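Local coordinates for protein uracil-dna glycosylase (Deinococcus radiodurans, PDB 4UQM) that belongs to the uracil-DNA glycosylase superfamily, with a central parallel sheet, and is caught here holding a strand of DNA across one end of that sheet, at residues V77-Q82 and V138-A143; Y112-E117 and Q213-T218; E117-F122 and V236-P241; I181-Y186 and G205-L210. The protein carries 1 engineered substitution. All coordinates share one frame; numbering follows the deposited sequence.

Contact 1 of 4, residues V77-Q82 and V138-A143; sequences VLILGQ and VLLLNA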
# COMPACT_ATOMS: atom_id res chain seq x y z
N VAL A 77 5.80 -7.61 -4.76
CA VAL A 77 6.14 -6.18 -4.65
C VAL A 77 5.28 -5.61 -3.56
O VAL A 77 4.08 -5.94 -3.49
CB VAL A 77 5.87 -5.42 -5.97
CG1 VAL A 77 6.17 -3.92 -5.82
CG2 VAL A 77 6.67 -6.04 -7.13
N LEU A 78 5.88 -4.85 -2.65
CA LEU A 78 5.12 -4.18 -1.63
C LEU A 78 5.30 -2.69 -1.84
O LEU A 78 6.38 -2.19 -1.72
CB LEU A 78 5.59 -4.62 -0.23
CG LEU A 78 4.74 -4.14 0.95
CD1 LEU A 78 4.99 -4.99 2.17
CD2 LEU A 78 5.02 -2.66 1.28
N ILE A 79 4.22 -2.01 -2.21
CA ILE A 79 4.17 -0.57 -2.35
C ILE A 79 3.68 0.01 -1.04
O ILE A 79 2.64 -0.41 -0.55
CB ILE A 79 3.31 -0.08 -3.54
CG1 ILE A 79 4.04 -0.45 -4.82
CG2 ILE A 79 2.96 1.40 -3.49
CD1 ILE A 79 3.28 -0.14 -6.08
N LEU A 80 4.41 0.95 -0.46
CA LEU A 80 4.02 1.55 0.80
C LEU A 80 3.96 3.07 0.68
O LEU A 80 4.98 3.72 0.44
CB LEU A 80 5.01 1.17 1.90
CG LEU A 80 4.60 1.49 3.34
CD1 LEU A 80 3.36 0.76 3.74
CD2 LEU A 80 5.68 1.28 4.34
N GLY A 81 2.73 3.59 0.73
CA GLY A 81 2.50 5.03 0.84
C GLY A 81 2.37 5.49 2.28
O GLY A 81 2.77 4.79 3.23
N GLN A 82 1.88 6.72 2.41
CA GLN A 82 1.77 7.36 3.70
C GLN A 82 0.50 6.98 4.46
O GLN A 82 0.56 6.41 5.58
CB GLN A 82 1.90 8.88 3.48
CG GLN A 82 1.70 9.70 4.76
CD GLN A 82 1.78 11.18 4.52
OE1 GLN A 82 2.87 11.73 4.34
NE2 GLN A 82 0.63 11.84 4.56
N VAL A 138 1.17 -7.44 -6.20
CA VAL A 138 1.58 -6.11 -5.73
C VAL A 138 0.70 -5.72 -4.55
O VAL A 138 -0.50 -5.46 -4.73
CB VAL A 138 1.45 -5.06 -6.83
CG1 VAL A 138 1.93 -3.70 -6.31
CG2 VAL A 138 2.26 -5.46 -8.08
N LEU A 139 1.27 -5.70 -3.35
CA LEU A 139 0.56 -5.35 -2.15
C LEU A 139 0.54 -3.83 -2.05
O LEU A 139 1.59 -3.22 -1.93
CB LEU A 139 1.22 -6.00 -0.93
CG LEU A 139 0.55 -5.75 0.41
CD1 LEU A 139 -0.79 -6.43 0.52
CD2 LEU A 139 1.43 -6.35 1.51
N LEU A 140 -0.65 -3.26 -2.11
CA LEU A 140 -0.82 -1.81 -2.13
C LEU A 140 -1.15 -1.28 -0.74
O LEU A 140 -2.30 -1.12 -0.36
CB LEU A 140 -1.89 -1.46 -3.19
CG LEU A 140 -1.50 -1.80 -4.64
CD1 LEU A 140 -2.73 -1.74 -5.51
CD2 LEU A 140 -0.51 -0.78 -5.10
N LEU A 141 -0.10 -1.02 0.01
CA LEU A 141 -0.18 -0.70 1.44
C LEU A 141 0.05 0.79 1.67
O LEU A 141 0.65 1.47 0.87
CB LEU A 141 0.84 -1.54 2.23
CG LEU A 141 0.58 -1.89 3.70
CD1 LEU A 141 -0.73 -2.67 3.84
CD2 LEU A 141 1.77 -2.66 4.30
N ASN A 142 -0.42 1.26 2.82
CA ASN A 142 0.03 2.56 3.39
C ASN A 142 0.54 2.33 4.79
O ASN A 142 0.13 1.35 5.44
CB ASN A 142 -1.16 3.52 3.45
CG ASN A 142 -1.52 4.16 2.11
OD1 ASN A 142 -0.67 4.72 1.44
ND2 ASN A 142 -2.82 4.15 1.76
N ALA A 143 1.43 3.21 5.26
CA ALA A 143 1.95 3.08 6.58
C ALA A 143 0.88 3.17 7.67
O ALA A 143 1.03 2.53 8.75
CB ALA A 143 3.06 4.10 6.82
O HOH W 1 -0.21 7.45 0.55

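Contact 2 of 4, residues Y112-E117 and Q213-T218; sequences YKELTE and QYFFGT. With nucleotides of chain B.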
# COMPACT_ATOMS: atom_id res chain seq x y z
N TYR A 112 1.07 7.67 -12.93
CA TYR A 112 0.89 7.44 -14.38
C TYR A 112 1.93 8.19 -15.23
O TYR A 112 2.44 7.64 -16.22
CB TYR A 112 -0.51 7.81 -14.83
CG TYR A 112 -1.65 6.88 -14.41
CD1 TYR A 112 -1.42 5.65 -13.76
CD2 TYR A 112 -2.98 7.25 -14.62
CE1 TYR A 112 -2.44 4.83 -13.41
CE2 TYR A 112 -4.03 6.41 -14.26
CZ TYR A 112 -3.77 5.19 -13.66
OH TYR A 112 -4.80 4.39 -13.30
N LYS A 113 2.28 9.42 -14.85
CA LYS A 113 3.30 10.20 -15.59
C LYS A 113 4.64 9.50 -15.52
O LYS A 113 5.35 9.37 -16.53
CB LYS A 113 3.44 11.66 -15.04
CG LYS A 113 2.30 12.59 -15.40
CD LYS A 113 2.44 13.98 -14.77
CE LYS A 113 1.17 14.47 -14.14
NZ LYS A 113 1.29 15.80 -13.48
N GLU A 114 5.00 9.03 -14.33
CA GLU A 114 6.26 8.36 -14.15
C GLU A 114 6.29 7.01 -14.90
O GLU A 114 7.30 6.67 -15.56
CB GLU A 114 6.56 8.20 -12.66
CG GLU A 114 7.88 7.51 -12.37
CD GLU A 114 9.11 8.31 -12.74
OE1 GLU A 114 9.01 9.54 -12.92
OE2 GLU A 114 10.21 7.68 -12.81
N LEU A 115 5.21 6.24 -14.83
CA LEU A 115 5.07 4.98 -15.62
C LEU A 115 5.21 5.22 -17.11
O LEU A 115 5.87 4.45 -17.80
CB LEU A 115 3.72 4.34 -15.32
CG LEU A 115 3.68 3.41 -14.12
CD1 LEU A 115 2.25 3.11 -13.71
CD2 LEU A 115 4.43 2.09 -14.42
N THR A 116 4.60 6.30 -17.61
CA THR A 116 4.66 6.64 -19.03
C THR A 116 6.11 6.85 -19.45
O THR A 116 6.49 6.40 -20.53
CB THR A 116 3.79 7.87 -19.31
OG1 THR A 116 2.42 7.53 -19.05
CG2 THR A 116 3.90 8.36 -20.78
N GLU A 117 6.94 7.44 -18.60
CA GLU A 117 8.33 7.64 -18.94
C GLU A 117 9.20 6.43 -18.65
O GLU A 117 10.18 6.21 -19.35
CB GLU A 117 8.88 8.85 -18.20
CG GLU A 117 8.20 10.16 -18.53
CD GLU A 117 8.07 10.46 -20.03
OE1 GLU A 117 9.09 10.48 -20.74
OE2 GLU A 117 6.92 10.66 -20.51
N GLN A 213 8.66 16.62 -6.89
CA GLN A 213 10.07 16.77 -7.25
C GLN A 213 10.97 15.66 -6.69
O GLN A 213 12.05 15.41 -7.22
CB GLN A 213 10.61 18.13 -6.78
CG GLN A 213 10.69 18.33 -5.26
CD GLN A 213 11.22 19.69 -4.85
OE1 GLN A 213 10.71 20.30 -3.91
NE2 GLN A 213 12.22 20.17 -5.55
N TYR A 214 10.52 15.03 -5.59
CA TYR A 214 11.25 13.93 -4.95
C TYR A 214 10.87 12.53 -5.46
O TYR A 214 11.39 11.53 -4.99
CB TYR A 214 11.08 14.01 -3.45
CG TYR A 214 11.52 15.30 -2.82
CD1 TYR A 214 12.88 15.57 -2.66
CD2 TYR A 214 10.61 16.22 -2.34
CE1 TYR A 214 13.31 16.76 -2.07
CE2 TYR A 214 11.02 17.41 -1.76
CZ TYR A 214 12.36 17.68 -1.60
OH TYR A 214 12.78 18.86 -0.97
N PHE A 215 9.90 12.50 -6.38
CA PHE A 215 9.37 11.26 -6.97
C PHE A 215 9.69 11.09 -8.46
O PHE A 215 10.14 10.02 -8.89
CB PHE A 215 7.85 11.24 -6.77
CG PHE A 215 7.15 10.12 -7.50
CD1 PHE A 215 7.22 8.82 -7.02
CD2 PHE A 215 6.42 10.34 -8.67
CE1 PHE A 215 6.58 7.77 -7.67
CE2 PHE A 215 5.81 9.29 -9.37
CZ PHE A 215 5.90 8.03 -8.85
N PHE A 216 9.47 12.15 -9.24
CA PHE A 216 9.72 12.05 -10.67
C PHE A 216 11.16 11.68 -10.97
O PHE A 216 12.08 12.20 -10.35
CB PHE A 216 9.37 13.33 -11.37
CG PHE A 216 7.91 13.63 -11.45
CD1 PHE A 216 6.94 12.62 -11.66
CD2 PHE A 216 7.50 14.95 -11.38
CE1 PHE A 216 5.60 12.95 -11.76
CE2 PHE A 216 6.15 15.27 -11.52
CZ PHE A 216 5.21 14.27 -11.69
N GLY A 217 11.33 10.79 -11.94
CA GLY A 217 12.69 10.40 -12.40
C GLY A 217 13.34 9.29 -11.59
O GLY A 217 14.46 8.81 -11.92
N THR A 218 12.64 8.76 -10.58
CA THR A 218 13.21 7.73 -9.74
C THR A 218 13.04 6.31 -10.33
O THR A 218 13.66 5.36 -9.83
CB THR A 218 12.64 7.79 -8.32
OG1 THR A 218 11.21 7.67 -8.36
CG2 THR A 218 13.07 9.12 -7.66
P DT B 11 7.32 13.05 1.44
OP1 DT B 11 7.99 12.23 0.41
OP2 DT B 11 7.02 12.43 2.77
O5' DT B 11 8.29 14.30 1.75
C5' DT B 11 9.14 14.79 0.68
C4' DT B 11 10.06 15.82 1.30
O4' DT B 11 9.30 17.01 1.63
C3' DT B 11 10.71 15.35 2.60
O3' DT B 11 11.95 16.04 2.69
C2' DT B 11 9.91 16.05 3.67
C1' DT B 11 9.60 17.36 2.94
N1 DT B 11 8.52 18.19 3.50
C2 DT B 11 8.69 19.55 3.48
O2 DT B 11 9.64 20.09 2.93
N3 DT B 11 7.69 20.27 4.06
C4 DT B 11 6.54 19.76 4.67
O4 DT B 11 5.71 20.52 5.14
C5 DT B 11 6.43 18.33 4.67
C7 DT B 11 5.23 17.70 5.30
C6 DT B 11 7.40 17.62 4.09
P DC B 12 13.29 15.31 2.93
OP1 DC B 12 13.60 14.61 1.77
OP2 DC B 12 13.29 14.76 4.24
O5' DC B 12 14.31 16.53 2.97
C5' DC B 12 14.39 17.41 1.89
C4' DC B 12 14.48 18.81 2.45
O4' DC B 12 13.18 19.18 2.91
C3' DC B 12 15.38 18.93 3.67
O3' DC B 12 16.66 19.48 3.42
C2' DC B 12 14.65 19.89 4.58
C1' DC B 12 13.33 20.17 3.90
N1 DC B 12 12.21 20.07 4.81
C2 DC B 12 11.61 21.23 5.29
O2 DC B 12 12.06 22.32 4.92
N3 DC B 12 10.54 21.14 6.10
C4 DC B 12 10.09 19.94 6.47
N4 DC B 12 9.03 19.90 7.27
C5 DC B 12 10.70 18.74 6.03
C6 DC B 12 11.75 18.85 5.21

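Contact 3 of 4, residues E117-F122 and V236-P241; sequences EDIPGF and VEWQLP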
# COMPACT_ATOMS: atom_id res chain seq x y z
N GLU A 117 6.94 7.44 -18.60
CA GLU A 117 8.33 7.64 -18.94
C GLU A 117 9.20 6.43 -18.65
O GLU A 117 10.18 6.21 -19.35
CB GLU A 117 8.88 8.85 -18.20
CG GLU A 117 8.20 10.16 -18.53
CD GLU A 117 8.07 10.46 -20.03
OE1 GLU A 117 9.09 10.48 -20.74
OE2 GLU A 117 6.92 10.66 -20.51
N ASP A 118 8.85 5.65 -17.62
CA ASP A 118 9.72 4.64 -17.10
C ASP A 118 9.58 3.29 -17.85
O ASP A 118 10.55 2.54 -17.95
CB ASP A 118 9.38 4.44 -15.61
CG ASP A 118 10.34 3.53 -14.89
OD1 ASP A 118 11.52 3.43 -15.32
OD2 ASP A 118 9.91 2.92 -13.86
N ILE A 119 8.36 2.95 -18.23
CA ILE A 119 8.03 1.67 -18.85
C ILE A 119 7.56 1.96 -20.28
O ILE A 119 6.42 2.33 -20.52
CB ILE A 119 6.89 0.95 -18.05
CG1 ILE A 119 7.28 0.66 -16.59
CG2 ILE A 119 6.41 -0.33 -18.76
CD1 ILE A 119 8.37 -0.35 -16.41
N PRO A 120 8.41 1.67 -21.27
CA PRO A 120 8.07 1.87 -22.66
C PRO A 120 6.78 1.20 -23.03
O PRO A 120 6.54 0.06 -22.61
CB PRO A 120 9.25 1.23 -23.41
CG PRO A 120 10.38 1.33 -22.45
CD PRO A 120 9.77 1.20 -21.10
N GLY A 121 5.88 1.95 -23.65
CA GLY A 121 4.58 1.40 -24.04
C GLY A 121 3.44 1.58 -23.06
O GLY A 121 2.28 1.33 -23.40
N PHE A 122 3.74 2.02 -21.84
CA PHE A 122 2.66 2.24 -20.87
C PHE A 122 1.76 3.37 -21.37
O PHE A 122 2.26 4.47 -21.74
CB PHE A 122 3.22 2.59 -19.49
CG PHE A 122 2.14 2.84 -18.49
CD1 PHE A 122 1.55 1.79 -17.80
CD2 PHE A 122 1.66 4.14 -18.28
CE1 PHE A 122 0.50 2.04 -16.91
CE2 PHE A 122 0.64 4.39 -17.37
CZ PHE A 122 0.04 3.34 -16.69
N VAL A 236 6.27 -7.50 -13.11
CA VAL A 236 4.90 -7.00 -13.06
C VAL A 236 4.50 -6.43 -14.41
O VAL A 236 5.25 -5.74 -15.09
CB VAL A 236 4.79 -5.84 -12.02
CG1 VAL A 236 3.39 -5.19 -12.02
CG2 VAL A 236 5.12 -6.34 -10.61
N GLU A 237 3.26 -6.74 -14.82
CA GLU A 237 2.67 -6.06 -15.94
C GLU A 237 2.01 -4.78 -15.44
O GLU A 237 0.93 -4.82 -14.83
CB GLU A 237 1.62 -6.95 -16.57
CG GLU A 237 0.82 -6.27 -17.67
CD GLU A 237 1.70 -5.89 -18.81
OE1 GLU A 237 2.07 -6.79 -19.59
OE2 GLU A 237 2.11 -4.73 -18.90
N TRP A 238 2.72 -3.66 -15.59
CA TRP A 238 2.23 -2.41 -15.06
C TRP A 238 1.06 -1.84 -15.88
O TRP A 238 0.26 -1.06 -15.35
CB TRP A 238 3.37 -1.37 -14.95
CG TRP A 238 4.45 -1.76 -13.96
CD1 TRP A 238 5.73 -2.17 -14.25
CD2 TRP A 238 4.35 -1.75 -12.52
NE1 TRP A 238 6.41 -2.43 -13.08
CE2 TRP A 238 5.59 -2.16 -12.01
CE3 TRP A 238 3.33 -1.40 -11.64
CZ2 TRP A 238 5.83 -2.29 -10.63
CZ3 TRP A 238 3.58 -1.51 -10.28
CH2 TRP A 238 4.81 -1.96 -9.79
N GLN A 239 0.95 -2.19 -17.16
CA GLN A 239 -0.20 -1.71 -17.94
C GLN A 239 -1.50 -2.13 -17.32
O GLN A 239 -1.65 -3.27 -16.93
CB GLN A 239 -0.13 -2.26 -19.37
CG GLN A 239 -1.23 -1.70 -20.28
CD GLN A 239 -1.13 -0.18 -20.40
OE1 GLN A 239 -0.13 0.34 -20.91
NE2 GLN A 239 -2.14 0.52 -19.93
N LEU A 240 -2.42 -1.16 -17.18
CA LEU A 240 -3.76 -1.36 -16.69
C LEU A 240 -4.72 -1.50 -17.85
O LEU A 240 -4.44 -0.99 -18.94
CB LEU A 240 -4.15 -0.16 -15.86
CG LEU A 240 -3.33 -0.01 -14.59
CD1 LEU A 240 -3.38 1.44 -14.13
CD2 LEU A 240 -3.75 -0.96 -13.47
N PRO A 241 -5.87 -2.17 -17.63
CA PRO A 241 -6.88 -2.22 -18.69
C PRO A 241 -7.38 -0.85 -19.10
O PRO A 241 -7.48 0.03 -18.24
CB PRO A 241 -8.00 -3.07 -18.10
CG PRO A 241 -7.63 -3.38 -16.75
CD PRO A 241 -6.32 -2.81 -16.40

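Contact 4 of 4, residues I181-Y186 and G205-L210; sequences ILWGSY and GHPSPL. With nucleotides of chain B.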
# COMPACT_ATOMS: atom_id res chain seq x y z
N ILE A 181 8.83 -0.94 -2.26
CA ILE A 181 8.84 0.44 -2.78
C ILE A 181 8.25 1.34 -1.70
O ILE A 181 7.09 1.26 -1.38
CB ILE A 181 8.01 0.58 -4.09
CG1 ILE A 181 8.51 -0.41 -5.16
CG2 ILE A 181 7.98 2.02 -4.58
CD1 ILE A 181 7.59 -0.42 -6.38
N LEU A 182 9.12 2.21 -1.14
CA LEU A 182 8.76 3.06 0.01
C LEU A 182 8.61 4.46 -0.53
O LEU A 182 9.61 5.12 -0.89
CB LEU A 182 9.84 2.95 1.09
CG LEU A 182 10.18 1.50 1.51
CD1 LEU A 182 11.25 1.54 2.61
CD2 LEU A 182 8.95 0.73 1.95
N TRP A 183 7.36 4.95 -0.56
CA TRP A 183 7.05 6.27 -1.08
C TRP A 183 6.71 7.22 0.05
O TRP A 183 5.60 7.16 0.60
CB TRP A 183 5.85 6.20 -2.04
CG TRP A 183 6.26 5.64 -3.42
CD1 TRP A 183 7.52 5.60 -3.98
CD2 TRP A 183 5.38 5.11 -4.41
NE1 TRP A 183 7.46 5.08 -5.27
CE2 TRP A 183 6.15 4.77 -5.54
CE3 TRP A 183 4.00 4.91 -4.46
CZ2 TRP A 183 5.54 4.23 -6.68
CZ3 TRP A 183 3.44 4.36 -5.58
CH2 TRP A 183 4.20 4.01 -6.65
N GLY A 184 7.64 8.13 0.33
CA GLY A 184 7.46 9.17 1.32
C GLY A 184 8.21 8.93 2.61
O GLY A 184 8.61 7.79 2.95
N SER A 185 8.36 10.01 3.38
CA SER A 185 9.15 9.94 4.59
C SER A 185 8.58 8.96 5.62
O SER A 185 9.32 8.26 6.32
CB SER A 185 9.28 11.32 5.19
OG SER A 185 9.96 12.20 4.28
N TYR A 186 7.25 8.94 5.75
CA TYR A 186 6.65 8.04 6.76
C TYR A 186 6.80 6.56 6.36
O TYR A 186 7.20 5.73 7.21
CB TYR A 186 5.18 8.43 7.02
CG TYR A 186 5.12 9.72 7.83
CD1 TYR A 186 5.14 10.96 7.23
CD2 TYR A 186 5.18 9.69 9.23
CE1 TYR A 186 5.16 12.11 7.96
CE2 TYR A 186 5.23 10.83 9.98
CZ TYR A 186 5.25 12.05 9.34
OH TYR A 186 5.30 13.22 10.07
N GLY A 205 10.63 10.13 -2.54
CA GLY A 205 9.50 10.92 -2.10
C GLY A 205 8.17 10.36 -2.60
O GLY A 205 8.07 9.57 -3.56
N HIS A 206 7.11 10.82 -1.96
CA HIS A 206 5.78 10.43 -2.31
C HIS A 206 5.32 11.04 -3.63
O HIS A 206 5.74 12.14 -3.99
CB HIS A 206 4.89 10.89 -1.11
CG HIS A 206 3.50 10.36 -1.11
ND1 HIS A 206 2.52 10.92 -1.89
CD2 HIS A 206 2.93 9.32 -0.45
CE1 HIS A 206 1.39 10.27 -1.69
NE2 HIS A 206 1.61 9.30 -0.82
N PRO A 207 4.42 10.34 -4.35
CA PRO A 207 4.01 10.90 -5.66
C PRO A 207 2.97 12.06 -5.62
O PRO A 207 2.62 12.60 -6.65
CB PRO A 207 3.39 9.70 -6.35
CG PRO A 207 2.93 8.77 -5.24
CD PRO A 207 4.00 8.94 -4.18
N SER A 208 2.50 12.48 -4.45
CA SER A 208 1.69 13.66 -4.32
C SER A 208 2.33 14.82 -5.06
O SER A 208 3.56 14.99 -5.02
CB SER A 208 1.57 14.07 -2.84
OG SER A 208 0.85 15.29 -2.76
N PRO A 209 1.53 15.69 -5.68
CA PRO A 209 2.10 16.90 -6.30
C PRO A 209 2.91 17.73 -5.28
O PRO A 209 3.85 18.41 -5.69
CB PRO A 209 0.87 17.60 -6.85
CG PRO A 209 -0.25 17.08 -6.08
CD PRO A 209 0.06 15.64 -5.85
N LEU A 210 2.59 17.66 -3.97
CA LEU A 210 3.31 18.44 -2.97
C LEU A 210 4.71 17.90 -2.66
O LEU A 210 5.47 18.58 -1.95
CB LEU A 210 2.56 18.47 -1.65
CG LEU A 210 1.12 18.99 -1.71
CD1 LEU A 210 0.50 18.93 -0.31
CD2 LEU A 210 1.05 20.34 -2.33
P DG B 10 0.03 14.83 0.85
OP1 DG B 10 0.26 15.69 2.00
OP2 DG B 10 -0.66 15.34 -0.27
O5' DG B 10 1.39 14.20 0.33
C5' DG B 10 2.44 13.85 1.20
C4' DG B 10 3.75 14.35 0.64
O4' DG B 10 3.62 15.77 0.44
C3' DG B 10 4.94 14.14 1.56
O3' DG B 10 6.07 13.71 0.79
C2' DG B 10 5.13 15.51 2.19
C1' DG B 10 4.64 16.46 1.12
N9 DG B 10 4.08 17.72 1.62
C8 DG B 10 2.89 17.89 2.27
N7 DG B 10 2.67 19.13 2.61
C5 DG B 10 3.79 19.81 2.17
C6 DG B 10 4.13 21.18 2.29
O6 DG B 10 3.49 22.08 2.81
N1 DG B 10 5.36 21.45 1.71
C2 DG B 10 6.16 20.52 1.09
N2 DG B 10 7.30 20.96 0.59
N3 DG B 10 5.86 19.24 1.01
C4 DG B 10 4.67 18.95 1.56
P DT B 11 7.32 13.05 1.44
OP1 DT B 11 7.99 12.23 0.41
OP2 DT B 11 7.02 12.43 2.77
O5' DT B 11 8.29 14.30 1.75
C5' DT B 11 9.14 14.79 0.68
C4' DT B 11 10.06 15.82 1.30
O4' DT B 11 9.30 17.01 1.63
C3' DT B 11 10.71 15.35 2.60
O3' DT B 11 11.95 16.04 2.69
C2' DT B 11 9.91 16.05 3.67
C1' DT B 11 9.60 17.36 2.94
N1 DT B 11 8.52 18.19 3.50
C2 DT B 11 8.69 19.55 3.48
O2 DT B 11 9.64 20.09 2.93
N3 DT B 11 7.69 20.27 4.06
C4 DT B 11 6.54 19.76 4.67
O4 DT B 11 5.71 20.52 5.14
C5 DT B 11 6.43 18.33 4.67
C7 DT B 11 5.23 17.70 5.30
C6 DT B 11 7.40 17.62 4.09
P DA B 8 -7.69 18.15 -0.71
OP1 DA B 8 -9.16 18.20 -0.87
OP2 DA B 8 -7.02 17.91 0.60
O5' DA B 8 -6.97 17.33 -1.87
C5' DA B 8 -5.60 17.00 -1.68
C4' DA B 8 -4.93 16.67 -2.99
O4' DA B 8 -4.60 17.89 -3.70
C3' DA B 8 -3.62 15.92 -2.79
O3' DA B 8 -3.41 14.95 -3.81
C2' DA B 8 -2.56 16.99 -2.90
C1' DA B 8 -3.19 18.04 -3.79
N9 DA B 8 -2.85 19.41 -3.39
C8 DA B 8 -2.43 20.43 -4.21
N7 DA B 8 -2.14 21.53 -3.57
C5 DA B 8 -2.36 21.21 -2.23
C6 DA B 8 -2.21 21.95 -1.05
N6 DA B 8 -1.81 23.23 -1.02
N1 DA B 8 -2.52 21.34 0.12
C2 DA B 8 -2.90 20.06 0.09
N3 DA B 8 -3.07 19.26 -0.96
C4 DA B 8 -2.78 19.90 -2.11

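Contact 1 of 4, residues V77-Q82 and V138-A143
Ile79 reaches two side chains of the neighbouring strand with one methyl: its CD1 lies 3.8 Å from Val138 CG1 and 4.0 Å from Leu140 CD2. CG1 of Ile79 stands anti to the carbonyl carbon (chi1 -70°), and the chain then runs on extended, which sets it alongside Leu140 and slants it against Val138. Val77 shares this face, its CB 4.2 Å from Val138 CG2. On the other face Leu78 and Leu139 run side by side, pointing the same way, with Leu78 CD1 3.9 Å from Leu139 CD2. Leu80 behaves differently: a chi2 of 62° turns CD1 onto the adjacent backbone, 3.4 Å from Asn142 C, where it also meets CB, CG and CD2 of Leu141. The two strands are neighbours in the four-stranded parallel sheet at the heart of the alpha/beta fold, 138-142 at its border and 77-81 inside, linked by a beta-alpha-beta crossover that includes helix 106-118. Five backbone hydrogen bonds join them, from Leu139 N to Val77 O at one end to Ala143 N with Gly81 O at the other; in this last bond the donor sits 44° out of the carbonyl plane. Leu141 O takes both Gly81 N and the hydroxyl of Ser95. Beyond the hydrophobic rows, Asn142 leans toward Gly81, whose CA is 3.2 Å from OD1. A water bridges this end, accepting from Gln82 N at 2.9 Å and donating to Asn142 OD1 at 2.9 Å.

Contact 2 of 4, residues Y112-E117 and Q213-T218
Glu114 grips the backbone of the facing turn: its OE1 accepts from Gly217 N at 2.8 Å in a nearly straight bond of 172°. The donor comes from the syn side but 32° out of the carboxylate plane. OE1 also lies at the edge of the Phe216 ring, 3.9 Å from CD1. The stem of the same side chain packs on Phe215, Glu114 CB being 3.5 Å from Phe215 CE2. With CG anti to the backbone N, the chain bends at chi2 (68°) to bring the carboxylate round to the turn. Lys113 adds its CB, 4.1 Å from Phe216 CE1, in an oblique crossing. What shapes the target is a type II beta turn from Phe215 to Thr218, with Gly217 at positive phi. Phe215 O closes it by accepting both Thr218 N and Thr218 OG1, the hydroxyl at 2.6 Å in the carbonyl plane. Further along, Tyr214 meets the DNA: CE2 is 3.6 Å from C4' of DT11 of chain B. Glu114 OE2 accepts from Arg219 N, so the carboxylate ties helix 106-118 to the start of helix 220-230, while Phe215 reaches inward, edge-to-face, to Trp183 at the end of strand 179-183.

Contact 3 of 4, residues E117-F122 and V236-P241
Phe122 turns the edge of its ring to the carbonyl of Trp238, CE1 lying 3.5 Å from Trp238 O and near the ring plane. Phe122 closes a type II beta turn begun at Ile119, just beyond the end of helix 106-118, and this turn meets the loop that follows helix 220-230. The close-packed part lies on the inner side. Ile119 crosses Trp238 at about a right angle, its CD1 3.9 Å from Trp238 CD1, and Val236 CG1 covers one face of the indole, 3.6 Å above the plane over its centre. Trp133 and Phe221 both meet the Trp238 ring edge-to-face, and Trp133 NE1 also donates to Trp238 O. At Gly121 the fit slackens: its O merely grazes the amide of Gln239, 3.6 Å from OE1 without a bond. Gln239 marks the boundary. CG anti to the backbone N (chi1 -175°) and a bend at chi2 carry its amide beside Phe122, the two planes only 16° apart. There OE1 comes within 3.4 Å of Phe122 CA and accepts from Val123 N. The other end of the amide is fixed as well: Gln239 NE2 donates at 2.9 Å to a lone pair of Leu240 O.

Contact 4 of 4, residues I181-Y186 and G205-L210
Trp183 and Pro207 supply the apolar contact, crossing at about a right angle with Trp183 CB 3.9 Å from Pro207 CD. Pro207 CG lies over one face of the indole, offset toward the rim, while Ile181 CG2 covers the opposite face. Trp183 O sits at the edge of the His206 ring, 3.6 Å from CD2. The backbones close up where Gly184 faces His206. Hydrogen bonds within 205-210 shape the loop. Ser208 N donates to His206 ND1 at 3.0 Å, and Ser208 OG accepts from Leu210 N at 3.2 Å, an ST turn. CG of His206 is anti to the backbone N (chi1 -168°), and the ring lies between Pro207 CD on one face and C5' of DG10 of chain B on the other. The remaining polar bonds go to the DNA. Ser185 N gives an almost straight bond of 2.8 Å to OP2 of DT11 of chain B. His206 N gives one of 2.9 Å to OP1 of the same phosphate. Ser208 OG donates at 2.9 Å to OP2 of DG10 of chain B. Leu210, in the family's leucine loop, enters the strand, its CD2 3.5 Å from C5 of DA8 of chain B and its CB against DG10 of chain B. One phosphate thus joins the two segments through backbone N-H groups, a grip that needs no particular base.

In the fold
Contact 1 lies close to the centre of the molecule, about 11 Å from contact 4, 17 Å from contact 2 and 18 Å from contact 3 between centres. Strand 77-81 pairs with 138-142 and 179-183, so contacts 1 and 4 share the parallel sheet and follow one another along the chain. Contacts 2 and 3, about 12 Å apart between centres, use helix 106-118, where Leu115 packs on Phe122 and Trp238; each crosses contact 1 in sequence and spans contact 4. Phe215 and Trp183 join contacts 2 and 4. The sheet leads outward to the DNA-holding loops, while contact 3 joins helix 106-118 to the loop after helix 220-230, about 12 Å from the DNA at its nearest atom.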